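Side-chain contacts in glutathione S-transferase (Pseudomonas protegens, PDB 4IKH), which binds glutathione and probably acts as a glutathione transferase, joining the tripeptide's thiol to electrophilic substrates: residues Pro62-Val67 against Ile73-Asp78; Leu89-Ala94 against Phe123-Ile128; Asn157-Leu162 against Glu203-Asp208; Pro190-Leu195 against Arg215-Phe220. All coordinates share one frame; numbering follows the deposited sequence.

Contact 1 of 4, residues Pro62-Val67 against Ile73-Asp78. With GSH (glutathione), chain B.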
# COMPACT_ATOMS: atom_id res chain seq x y z
N PRO A 62 -20.75 -13.43 5.43
CA PRO A 62 -21.18 -12.09 5.87
C PRO A 62 -20.52 -11.71 7.20
O PRO A 62 -20.23 -10.53 7.42
CB PRO A 62 -22.69 -12.27 6.08
CG PRO A 62 -23.07 -13.35 5.11
CD PRO A 62 -21.89 -14.30 5.09
N GLU A 63 -20.28 -12.70 8.05
CA GLU A 63 -19.63 -12.47 9.34
C GLU A 63 -18.22 -11.89 9.19
O GLU A 63 -17.85 -10.95 9.91
CB GLU A 63 -19.58 -13.76 10.16
CG GLU A 63 -20.94 -14.28 10.62
CD GLU A 63 -21.52 -15.30 9.66
OE1 GLU A 63 -21.31 -15.17 8.44
OE2 GLU A 63 -22.19 -16.24 10.14
N PHE A 64 -17.44 -12.43 8.25
CA PHE A 64 -16.09 -11.92 8.02
C PHE A 64 -16.16 -10.57 7.32
O PHE A 64 -15.42 -9.65 7.66
CB PHE A 64 -15.24 -12.92 7.23
CG PHE A 64 -13.80 -12.49 7.05
CD1 PHE A 64 -12.90 -12.56 8.11
CD2 PHE A 64 -13.35 -12.00 5.82
CE1 PHE A 64 -11.58 -12.16 7.95
CE2 PHE A 64 -12.03 -11.60 5.66
CZ PHE A 64 -11.14 -11.68 6.72
N LEU A 65 -17.07 -10.44 6.36
CA LEU A 65 -17.21 -9.21 5.59
C LEU A 65 -17.51 -7.98 6.45
O LEU A 65 -17.22 -6.85 6.04
CB LEU A 65 -18.28 -9.36 4.50
CG LEU A 65 -17.95 -10.29 3.33
CD1 LEU A 65 -19.04 -10.21 2.27
CD2 LEU A 65 -16.59 -9.94 2.74
N SER A 66 -18.07 -8.19 7.63
CA SER A 66 -18.40 -7.08 8.52
C SER A 66 -17.15 -6.40 9.11
O SER A 66 -17.20 -5.23 9.50
CB SER A 66 -19.35 -7.53 9.64
OG SER A 66 -18.82 -8.63 10.36
N VAL A 67 -16.04 -7.13 9.17
CA VAL A 67 -14.79 -6.54 9.64
C VAL A 67 -13.79 -6.32 8.50
O VAL A 67 -12.87 -5.51 8.60
CB VAL A 67 -14.14 -7.37 10.80
CG1 VAL A 67 -15.11 -7.51 11.96
CG2 VAL A 67 -13.68 -8.74 10.31
N ILE A 73 -7.89 -11.52 4.56
CA ILE A 73 -7.20 -11.48 5.84
C ILE A 73 -5.87 -10.74 5.63
O ILE A 73 -5.37 -10.69 4.50
CB ILE A 73 -6.96 -12.91 6.42
CG1 ILE A 73 -6.12 -13.77 5.46
CG2 ILE A 73 -8.29 -13.61 6.70
CD1 ILE A 73 -4.64 -13.76 5.79
N PRO A 74 -5.28 -10.18 6.69
CA PRO A 74 -5.73 -10.16 8.09
C PRO A 74 -6.74 -9.07 8.37
O PRO A 74 -6.83 -8.08 7.64
CB PRO A 74 -4.45 -9.84 8.85
CG PRO A 74 -3.67 -8.98 7.92
CD PRO A 74 -3.96 -9.53 6.55
N ALA A 75 -7.48 -9.27 9.45
CA ALA A 75 -8.33 -8.24 10.01
C ALA A 75 -8.28 -8.39 11.52
O ALA A 75 -8.12 -9.50 12.03
CB ALA A 75 -9.78 -8.40 9.51
N ILE A 76 -8.39 -7.28 12.25
CA ILE A 76 -8.49 -7.37 13.70
C ILE A 76 -9.75 -6.72 14.22
O ILE A 76 -10.42 -5.93 13.53
CB ILE A 76 -7.27 -6.76 14.44
CG1 ILE A 76 -7.26 -5.23 14.29
CG2 ILE A 76 -5.97 -7.39 13.98
CD1 ILE A 76 -6.15 -4.55 15.10
N LEU A 77 -10.08 -7.06 15.46
CA LEU A 77 -11.15 -6.41 16.19
C LEU A 77 -10.62 -6.20 17.60
O LEU A 77 -10.45 -7.16 18.36
CB LEU A 77 -12.40 -7.29 16.19
CG LEU A 77 -13.54 -6.88 17.13
CD1 LEU A 77 -13.83 -5.40 17.02
CD2 LEU A 77 -14.79 -7.68 16.80
N ASP A 78 -10.33 -4.95 17.92
CA ASP A 78 -9.80 -4.59 19.22
C ASP A 78 -10.94 -4.11 20.11
O ASP A 78 -11.51 -3.04 19.87
CB ASP A 78 -8.73 -3.50 19.07
CG ASP A 78 -8.12 -3.09 20.39
OD1 ASP A 78 -8.30 -3.81 21.39
OD2 ASP A 78 -7.44 -2.04 20.43
N1 GSH B . -3.51 -5.42 0.99
CA1 GSH B . -4.03 -6.47 1.79
C1 GSH B . -3.33 -6.51 3.12
O11 GSH B . -2.12 -6.15 3.20
O12 GSH B . -3.94 -6.89 4.18
CB1 GSH B . -3.82 -7.78 1.11
CG1 GSH B . -4.45 -8.87 1.97
CD1 GSH B . -4.46 -10.19 1.23
OE1 GSH B . -4.09 -10.26 0.08
N2 GSH B . -4.92 -11.40 1.92
CA2 GSH B . -4.94 -12.65 1.23
C2 GSH B . -6.38 -13.12 1.28
O2 GSH B . -7.04 -12.91 2.30
CB2 GSH B . -4.07 -13.65 1.92
SG2 GSH B . -2.37 -13.12 2.03
N3 GSH B . -7.00 -13.81 0.17
CA3 GSH B . -8.38 -14.25 0.28
C3 GSH B . -9.09 -13.98 -1.00
O31 GSH B . -8.64 -13.13 -1.81
O32 GSH B . -10.15 -14.61 -1.26
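Ile73 O accepts a hydrogen bond from the cysteinyl nitrogen of glutathione, N2, at 2.7 Å. The same residue returns a second bond: Ile73 N reaches glutathione O2 at 2.8 Å, with an N-H...O angle of 146°. Both backbone groups of Ile73 are thus spent on the cysteinyl unit, which is held like an extra piece of antiparallel strand. The side chain of Ile73 divides its two branches. CG1 stands between the backbone N and the carbonyl carbon (chi1 60°) and lies by the ligand, 3.4 Å from glutathione O2. CG2 turns the other way and crosses the ring of Phe64 obliquely, 3.4 Å from CZ. Phe64 comes from helix 62-65; with chi1 at -175° its ring swings away from the helix backbone and reaches across to Ile73 and the strand. Farther along, Val67 CG2 packs on Ala75 CB at 4.0 Å, and Ala75 CB also lies beside Phe64 CE1. All four touching residues are buried, and the contact between the two segments is apolar throughout. Within 62-67, Ser66 OG bonds back to Glu63 O at 2.6 Å, from above the carbonyl plane. The peptide bond from Ile73 to Pro74 is cis; Pro74 takes no part across the contact and packs on Asn32, Val36 and Ser92. Ile73 also touches Thr30 and Phe54. A residue that pairs with the cysteinyl backbone just before a cis-proline, at the start of a strand, is the hallmark of the thioredoxin-like glutathione site.

Contact 2 of 4, residues Leu89-Ala94 against Phe123-Ile128. With GSH (glutathione), chain B.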
# COMPACT_ATOMS: atom_id res chain seq x y z
N LEU A 89 -10.47 -3.39 12.00
CA LEU A 89 -9.58 -2.92 10.94
C LEU A 89 -9.21 -4.06 9.99
O LEU A 89 -9.03 -5.20 10.42
CB LEU A 89 -8.29 -2.34 11.53
CG LEU A 89 -8.32 -0.97 12.20
CD1 LEU A 89 -6.94 -0.66 12.78
CD2 LEU A 89 -8.75 0.11 11.22
N PHE A 90 -9.12 -3.75 8.70
CA PHE A 90 -8.49 -4.66 7.75
C PHE A 90 -7.31 -3.93 7.11
O PHE A 90 -7.07 -2.76 7.43
CB PHE A 90 -9.49 -5.25 6.73
CG PHE A 90 -10.01 -4.27 5.70
CD1 PHE A 90 -11.04 -3.40 6.01
CD2 PHE A 90 -9.52 -4.28 4.40
CE1 PHE A 90 -11.54 -2.51 5.06
CE2 PHE A 90 -10.01 -3.40 3.44
CZ PHE A 90 -11.03 -2.51 3.78
N GLU A 91 -6.59 -4.63 6.24
CA GLU A 91 -5.32 -4.17 5.66
C GLU A 91 -4.16 -4.30 6.65
O GLU A 91 -4.13 -3.67 7.72
CB GLU A 91 -5.42 -2.75 5.05
CG GLU A 91 -6.36 -2.66 3.83
CD GLU A 91 -5.80 -3.36 2.61
OE1 GLU A 91 -4.54 -3.45 2.46
OE2 GLU A 91 -6.61 -3.83 1.79
N SER A 92 -3.21 -5.15 6.30
CA SER A 92 -2.10 -5.45 7.18
C SER A 92 -1.33 -4.18 7.55
O SER A 92 -1.04 -3.94 8.74
CB SER A 92 -1.18 -6.48 6.53
OG SER A 92 -0.71 -6.06 5.25
N GLY A 93 -1.04 -3.35 6.56
CA GLY A 93 -0.27 -2.13 6.78
C GLY A 93 -0.93 -1.16 7.74
O GLY A 93 -0.25 -0.53 8.55
N ALA A 94 -2.25 -1.04 7.64
CA ALA A 94 -3.00 -0.18 8.54
C ALA A 94 -2.96 -0.74 9.96
O ALA A 94 -2.78 0.01 10.92
CB ALA A 94 -4.46 -0.01 8.05
N PHE A 123 6.17 1.06 0.18
CA PHE A 123 6.94 0.31 -0.82
C PHE A 123 6.56 -1.17 -0.80
O PHE A 123 6.42 -1.79 -1.86
CB PHE A 123 8.44 0.50 -0.57
CG PHE A 123 9.32 -0.37 -1.42
CD1 PHE A 123 9.61 -0.02 -2.73
CD2 PHE A 123 9.91 -1.51 -0.89
CE1 PHE A 123 10.46 -0.81 -3.51
CE2 PHE A 123 10.76 -2.32 -1.66
CZ PHE A 123 11.03 -1.97 -2.98
N GLN A 124 6.40 -1.73 0.39
CA GLN A 124 5.98 -3.12 0.52
C GLN A 124 4.49 -3.28 0.12
O GLN A 124 4.14 -4.16 -0.67
CB GLN A 124 6.15 -3.58 1.97
CG GLN A 124 5.88 -5.08 2.17
CD GLN A 124 4.39 -5.42 2.23
OE1 GLN A 124 3.61 -4.79 2.95
NE2 GLN A 124 3.99 -6.43 1.46
N MSE A 125 3.63 -2.43 0.68
CA MSE A 125 2.19 -2.49 0.44
C MSE A 125 1.81 -2.39 -1.03
O MSE A 125 0.92 -3.11 -1.50
CB MSE A 125 1.48 -1.40 1.24
CG MSE A 125 1.43 -1.70 2.76
SE MSE A 125 0.46 -3.38 3.12
CE MSE A 125 -1.37 -2.73 2.53
N GLY A 126 2.45 -1.48 -1.75
CA GLY A 126 2.09 -1.22 -3.14
C GLY A 126 2.99 -1.89 -4.15
O GLY A 126 2.71 -1.87 -5.35
N GLY A 127 4.08 -2.50 -3.70
CA GLY A 127 5.02 -3.07 -4.64
C GLY A 127 5.31 -4.52 -4.35
O GLY A 127 4.92 -5.40 -5.12
N ILE A 128 6.00 -4.77 -3.24
CA ILE A 128 6.42 -6.12 -2.89
C ILE A 128 5.23 -7.09 -2.81
O ILE A 128 5.20 -8.11 -3.49
CB ILE A 128 7.13 -6.15 -1.52
CG1 ILE A 128 8.42 -5.30 -1.54
CG2 ILE A 128 7.42 -7.59 -1.10
CD1 ILE A 128 9.56 -5.91 -2.32
N1 GSH B . -3.51 -5.42 0.99
CA1 GSH B . -4.03 -6.47 1.79
C1 GSH B . -3.33 -6.51 3.12
O11 GSH B . -2.12 -6.15 3.20
O12 GSH B . -3.94 -6.89 4.18
CB1 GSH B . -3.82 -7.78 1.11
CG1 GSH B . -4.45 -8.87 1.97
CD1 GSH B . -4.46 -10.19 1.23
OE1 GSH B . -4.09 -10.26 0.08
N2 GSH B . -4.92 -11.40 1.92
CA2 GSH B . -4.94 -12.65 1.23
C2 GSH B . -6.38 -13.12 1.28
O2 GSH B . -7.04 -12.91 2.30
CB2 GSH B . -4.07 -13.65 1.92
SG2 GSH B . -2.37 -13.12 2.03
N3 GSH B . -7.00 -13.81 0.17
CA3 GSH B . -8.38 -14.25 0.28
C3 GSH B . -9.09 -13.98 -1.00
O31 GSH B . -8.64 -13.13 -1.81
O32 GSH B . -10.15 -14.61 -1.26
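Glu91, Ser92 and Met125 belong to the glutathione site, where the N-terminus of helix 92-103 receives the gamma-glutamyl end of the tripeptide and helix 111-140 closes in from the other domain. Glu91 sits at the N-cap position with a positive phi of 76°, an unusual conformation that the corresponding acidic or amide residue adopts in many glutathione transferases. Its chain, bent at chi2, brings OE1 to glutathione N1 at 2.7 Å. The alpha-carboxylate at the same end is taken by Ser92: its backbone N bonds to glutathione O12 at 2.8 Å, and its OG also bonds to O11, modelled at 2.5 Å, so short that its exact length is doubtful. With chi1 at 56° the hydroxyl lies between its own backbone N and carbonyl carbon, turned to the ligand. The nearby helix start would probably add to the attraction for the carboxylate. From the opposite segment Met125, present as selenomethionine, curls at chi2 and chi3, and its selenium settles 3.6 Å from Ser92 OG and 3.8 Å from Gly93 N. CE then lies 3.3 Å from Glu91 OE1 and 3.6 Å from glutathione O11, setting an apolar methyl beside the glutamate oxygen that holds the ligand's amino group and beside the ligand's own carboxylate. Lys35 of helix 31-43 bonds to both Ser92 OG and Gln124 OE1, tying the two segments together through a third helix. Strand 87-90 leads into this corner from the sheet, while Phe90 meets Trp120 of the second subunit edge-to-face, so the site lies between the sheet, helices 92-103 and 111-140, and the dimer interface.

Contact 3 of 4, residues Asn157-Leu162 against Glu203-Asp208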
# COMPACT_ATOMS: atom_id res chain seq x y z
N ASN A 157 10.46 -10.44 -13.46
CA ASN A 157 11.32 -9.28 -13.70
C ASN A 157 11.01 -8.11 -12.78
O ASN A 157 11.93 -7.38 -12.38
CB ASN A 157 11.25 -8.85 -15.17
CG ASN A 157 12.11 -9.74 -16.06
OD1 ASN A 157 12.91 -10.53 -15.56
ND2 ASN A 157 11.97 -9.59 -17.38
N GLU A 158 9.74 -7.92 -12.45
CA GLU A 158 9.38 -6.84 -11.52
C GLU A 158 9.83 -7.20 -10.11
O GLU A 158 10.31 -6.35 -9.37
CB GLU A 158 7.87 -6.56 -11.57
CG GLU A 158 7.37 -5.60 -10.51
CD GLU A 158 8.00 -4.21 -10.59
OE1 GLU A 158 8.60 -3.87 -11.63
OE2 GLU A 158 7.89 -3.46 -9.60
N ALA A 159 9.68 -8.48 -9.77
CA ALA A 159 10.14 -8.97 -8.47
C ALA A 159 11.66 -8.78 -8.33
O ALA A 159 12.15 -8.35 -7.27
CB ALA A 159 9.74 -10.43 -8.31
N LYS A 160 12.39 -9.08 -9.40
CA LYS A 160 13.84 -8.83 -9.44
C LYS A 160 14.17 -7.35 -9.23
O LYS A 160 15.07 -7.02 -8.48
CB LYS A 160 14.42 -9.25 -10.79
CG LYS A 160 14.63 -10.75 -10.97
CD LYS A 160 15.35 -10.98 -12.29
CE LYS A 160 15.38 -12.44 -12.66
NZ LYS A 160 16.10 -12.64 -13.95
N ARG A 161 13.43 -6.47 -9.91
CA ARG A 161 13.66 -5.03 -9.78
C ARG A 161 13.41 -4.55 -8.35
O ARG A 161 14.21 -3.78 -7.81
CB ARG A 161 12.77 -4.25 -10.76
CG ARG A 161 13.10 -2.75 -10.88
CD ARG A 161 11.93 -1.98 -11.50
NE ARG A 161 10.75 -2.03 -10.63
CZ ARG A 161 10.58 -1.26 -9.57
NH1 ARG A 161 11.50 -0.37 -9.25
NH2 ARG A 161 9.48 -1.37 -8.82
N LEU A 162 12.32 -5.00 -7.74
CA LEU A 162 12.02 -4.64 -6.35
C LEU A 162 13.09 -5.16 -5.38
O LEU A 162 13.52 -4.44 -4.48
CB LEU A 162 10.65 -5.16 -5.94
CG LEU A 162 9.42 -4.52 -6.60
CD1 LEU A 162 8.27 -5.50 -6.65
CD2 LEU A 162 9.03 -3.28 -5.81
N GLU A 203 14.94 -19.57 -7.17
CA GLU A 203 15.85 -19.67 -8.30
C GLU A 203 15.38 -18.75 -9.42
O GLU A 203 16.18 -18.03 -10.02
CB GLU A 203 15.92 -21.11 -8.80
CG GLU A 203 15.82 -22.17 -7.72
CD GLU A 203 17.15 -22.45 -7.06
OE1 GLU A 203 18.11 -21.71 -7.33
OE2 GLU A 203 17.23 -23.42 -6.28
N LEU A 204 14.07 -18.76 -9.66
CA LEU A 204 13.41 -17.94 -10.67
C LEU A 204 13.82 -16.47 -10.63
O LEU A 204 14.16 -15.88 -11.66
CB LEU A 204 11.88 -18.05 -10.50
CG LEU A 204 10.96 -17.82 -11.70
CD1 LEU A 204 11.35 -18.70 -12.87
CD2 LEU A 204 9.51 -18.11 -11.31
N VAL A 205 13.77 -15.86 -9.45
CA VAL A 205 14.19 -14.46 -9.31
C VAL A 205 15.68 -14.32 -9.00
O VAL A 205 16.19 -13.21 -8.87
CB VAL A 205 13.42 -13.73 -8.19
CG1 VAL A 205 11.88 -13.81 -8.40
CG2 VAL A 205 13.84 -14.29 -6.83
N GLY A 206 16.38 -15.45 -8.88
CA GLY A 206 17.80 -15.42 -8.55
C GLY A 206 18.05 -14.76 -7.20
O GLY A 206 18.76 -13.75 -7.11
N ILE A 207 17.48 -15.34 -6.15
CA ILE A 207 17.56 -14.74 -4.81
C ILE A 207 18.99 -14.65 -4.25
O ILE A 207 19.30 -13.73 -3.48
CB ILE A 207 16.63 -15.48 -3.82
CG1 ILE A 207 16.55 -14.73 -2.49
CG2 ILE A 207 17.09 -16.94 -3.63
CD1 ILE A 207 15.61 -13.50 -2.52
N ASP A 208 19.87 -15.59 -4.62
CA ASP A 208 21.26 -15.53 -4.15
C ASP A 208 21.98 -14.25 -4.62
O ASP A 208 22.99 -13.85 -4.04
CB ASP A 208 22.06 -16.80 -4.52
CG ASP A 208 21.54 -18.06 -3.81
OD1 ASP A 208 20.85 -17.94 -2.78
OD2 ASP A 208 21.82 -19.19 -4.28
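Ala159 and Lys160, on successive positions of helix 150-170, receive the turn Glu203-Gly206 in two different ways. On the buried side Ala159 CB meets one methyl of Val205, CG1, at 4.0 Å. On the outer side Lys160 runs alongside the turn: its CG lies 3.6 Å from Val205 O, and its CE stands 3.8 Å from Leu204 O. The lysine chain is fully extended beyond CG, so its methylenes rather than its ammonium group do the touching, laid past two successive backbone carbonyls at van der Waals distance. Val205 holds CG1 anti to its carbonyl carbon (chi1 -56°), which turns that methyl to the alanine. The turn behind it is type I and closed by Gly206 N to Glu203 O at 2.8 Å; Gly206 leaves it with positive phi. A further shell surrounds both partners. Val205 also packs on Leu163 and Leu195, Leu204 on Leu152, Val156 and Asn139, and Ala159 on Phe132. Within helix 150-170 Arg161 grips Glu158 side-on in a salt bridge, NE to OE1 at 3.0 Å and NH2 to OE2 at 2.7 Å. The carboxylate sits at the edge of the guanidinium in its plane, and Arg161 NH1 continues to Asn70 of the second subunit. Helix 150-170 therefore faces a loop of its own chain on one side and the partner subunit on another. Such packing of an interhelical loop against a long helix belongs to the all-helical C-terminal domain of glutathione transferases.

Contact 4 of 4, residues Pro190-Leu195 against Arg215-Phe220. With GSH (glutathione), chain D.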
# COMPACT_ATOMS: atom_id res chain seq x y z
N PRO A 190 8.25 -11.30 5.63
CA PRO A 190 7.38 -12.46 5.44
C PRO A 190 7.07 -12.71 3.96
O PRO A 190 6.84 -13.86 3.58
CB PRO A 190 6.09 -12.04 6.15
CG PRO A 190 6.56 -11.14 7.23
CD PRO A 190 7.68 -10.35 6.60
N TRP A 191 7.07 -11.66 3.15
CA TRP A 191 6.84 -11.81 1.71
C TRP A 191 8.06 -12.37 0.97
O TRP A 191 7.91 -13.19 0.06
CB TRP A 191 6.41 -10.49 1.09
CG TRP A 191 4.90 -10.37 0.97
CD1 TRP A 191 4.08 -9.58 1.72
CD2 TRP A 191 4.06 -11.07 0.05
NE1 TRP A 191 2.77 -9.75 1.32
CE2 TRP A 191 2.74 -10.66 0.29
CE3 TRP A 191 4.30 -12.01 -0.96
CZ2 TRP A 191 1.65 -11.15 -0.44
CZ3 TRP A 191 3.23 -12.50 -1.68
CH2 TRP A 191 1.92 -12.07 -1.42
N ILE A 192 9.25 -11.92 1.35
CA ILE A 192 10.47 -12.45 0.74
C ILE A 192 10.59 -13.92 1.08
O ILE A 192 10.88 -14.75 0.21
CB ILE A 192 11.70 -11.65 1.17
CG1 ILE A 192 11.52 -10.19 0.72
CG2 ILE A 192 12.96 -12.23 0.54
CD1 ILE A 192 12.40 -9.24 1.46
N ARG A 193 10.31 -14.25 2.34
CA ARG A 193 10.26 -15.65 2.77
C ARG A 193 9.28 -16.47 1.94
O ARG A 193 9.57 -17.59 1.52
CB ARG A 193 9.84 -15.71 4.24
CG ARG A 193 9.62 -17.12 4.78
CD ARG A 193 9.31 -17.09 6.26
NE ARG A 193 9.09 -18.42 6.81
CZ ARG A 193 7.92 -19.03 6.85
NH1 ARG A 193 6.84 -18.44 6.36
NH2 ARG A 193 7.81 -20.24 7.37
N ASN A 194 8.10 -15.92 1.69
CA ASN A 194 7.08 -16.68 0.99
C ASN A 194 7.44 -16.86 -0.48
O ASN A 194 7.20 -17.92 -1.05
CB ASN A 194 5.72 -15.98 1.16
CG ASN A 194 4.59 -16.74 0.49
OD1 ASN A 194 4.10 -17.75 1.02
ND2 ASN A 194 4.15 -16.25 -0.66
N LEU A 195 8.03 -15.84 -1.09
CA LEU A 195 8.43 -15.91 -2.50
C LEU A 195 9.37 -17.09 -2.75
O LEU A 195 9.20 -17.85 -3.72
CB LEU A 195 9.12 -14.61 -2.92
CG LEU A 195 9.52 -14.49 -4.40
CD1 LEU A 195 8.26 -14.38 -5.27
CD2 LEU A 195 10.43 -13.29 -4.62
N ARG A 215 20.65 -11.68 3.93
CA ARG A 215 21.21 -11.43 5.26
C ARG A 215 20.12 -11.02 6.25
O ARG A 215 19.98 -11.63 7.32
CB ARG A 215 22.31 -10.37 5.21
CG ARG A 215 22.75 -9.90 6.59
CD ARG A 215 23.84 -8.82 6.54
NE ARG A 215 23.48 -7.71 5.65
CZ ARG A 215 22.86 -6.61 6.04
NH1 ARG A 215 22.53 -6.45 7.32
NH2 ARG A 215 22.58 -5.65 5.16
N VAL A 216 19.34 -9.99 5.90
CA VAL A 216 18.37 -9.45 6.84
C VAL A 216 17.21 -10.43 7.05
O VAL A 216 16.69 -10.56 8.16
CB VAL A 216 17.86 -8.06 6.39
CG1 VAL A 216 16.94 -7.45 7.44
CG2 VAL A 216 19.05 -7.13 6.13
N LEU A 217 16.82 -11.13 5.99
CA LEU A 217 15.82 -12.19 6.10
C LEU A 217 16.27 -13.26 7.08
O LEU A 217 15.48 -13.71 7.92
CB LEU A 217 15.58 -12.84 4.73
CG LEU A 217 14.60 -14.03 4.74
CD1 LEU A 217 13.18 -13.55 5.02
CD2 LEU A 217 14.65 -14.80 3.44
N ALA A 218 17.54 -13.67 6.99
CA ALA A 218 18.07 -14.66 7.90
C ALA A 218 17.94 -14.16 9.34
O ALA A 218 17.57 -14.92 10.24
CB ALA A 218 19.54 -15.00 7.57
N LYS A 219 18.24 -12.88 9.55
CA LYS A 219 18.17 -12.30 10.89
C LYS A 219 16.74 -12.22 11.39
O LYS A 219 16.47 -12.39 12.58
CB LYS A 219 18.79 -10.91 10.89
CG LYS A 219 20.06 -10.79 11.67
CD LYS A 219 20.83 -9.56 11.23
CE LYS A 219 20.07 -8.30 11.49
NZ LYS A 219 20.78 -7.16 10.85
N PHE A 220 15.82 -11.96 10.47
CA PHE A 220 14.40 -11.85 10.76
C PHE A 220 13.79 -13.15 11.31
O PHE A 220 13.14 -13.15 12.36
CB PHE A 220 13.66 -11.43 9.48
CG PHE A 220 12.20 -11.18 9.67
CD1 PHE A 220 11.75 -10.06 10.36
CD2 PHE A 220 11.26 -12.04 9.11
CE1 PHE A 220 10.37 -9.82 10.51
CE2 PHE A 220 9.90 -11.80 9.25
CZ PHE A 220 9.46 -10.69 9.96
N1 GSH D . -7.32 -15.75 -5.22
CA1 GSH D . -6.94 -14.40 -5.36
C1 GSH D . -5.95 -14.24 -6.48
O11 GSH D . -5.86 -15.13 -7.38
O12 GSH D . -5.21 -13.22 -6.53
CB1 GSH D . -6.32 -13.95 -4.08
CG1 GSH D . -5.10 -14.81 -3.72
CD1 GSH D . -4.32 -13.98 -2.72
OE1 GSH D . -4.94 -13.29 -1.94
N2 GSH D . -2.85 -13.99 -2.69
CA2 GSH D . -2.16 -13.17 -1.74
C2 GSH D . -1.67 -11.89 -2.41
O2 GSH D . -1.25 -11.93 -3.58
CB2 GSH D . -0.99 -13.91 -1.17
SG2 GSH D . -1.52 -15.32 -0.25
N3 GSH D . -1.67 -10.60 -1.73
CA3 GSH D . -1.18 -9.43 -2.45
C3 GSH D . -0.75 -8.32 -1.53
O31 GSH D . -0.43 -8.55 -0.34
O32 GSH D . -0.69 -7.14 -1.95
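Pro190 and Phe220 make the tight part of this contact, where segments 190-195 and 215-220 of helices 183-196 and 211-220 pass at 104° with their axes 10.3 Å apart. The two side chains cross at about a right angle: Pro190 CD lies 3.7 Å from Phe220 CE2, with CG and the neighbouring CZ close behind. The phenyl group is carried across by a chi1 of -176°, which sends it off its helix toward Pro190 in helix 183-196. Val34 and Ile38 of helix 31-43 and Tyr181 flank this pair, so it is enclosed on several sides. Packing slackens farther along. Leu217 spreads its two methyls over the other helix: CD2 lies 4.2 Å from Ile192 CG2, and CD1 rests 4.1 Å from Arg193 CB and a similar distance from the Arg193 backbone N. Here Leu217 and Arg193 are only partly buried, and the arginine chain, extended from CG to NE, leads its charged end away from the helix pair after lending its base to the contact. On the side of helix 183-196 turned from Phe220, Trp191 meets a second glutathione, whose C2 lies at the edge of the indole and in its plane. Trp191 CZ2 comes within 3.3 Å of the glutathione oxygen O31, while the indole NE1 bonds to Asn32. Gln124, Ile128 and Phe132 of helix 111-140 pack on the same indole. The two sides of helix 183-196 therefore differ in chemistry: toward helix 211-220 the contact is carried by van der Waals packing of carbon groups, whereas the other side brings an indole edge to a bound tripeptide.

How the contacts relate
Along the chain contacts 1 and 2 come in series, followed by contacts 3 and 4, whose segments alternate. Contact 1 and the first segment of contact 2 share the thioredoxin-like sheet, where neighbouring strands 75-78 and 87-90 probably bond through Ile76 N and Leu89 O; their centres lie 16 Å apart. Contact 2 leads across to the helical domain, its helix 111-140 packing on helix 150-170 of contact 3 and helix 183-196 of contact 4. Contacts 3 and 4, whose centres are 14 Å apart, also meet through Ile207 and Ile192. The centres of contacts 1 and 3 are 33 Å apart, on opposite sides of the chain's centre. Contact 2 joins the two domains beside the glutathione shared with contact 1.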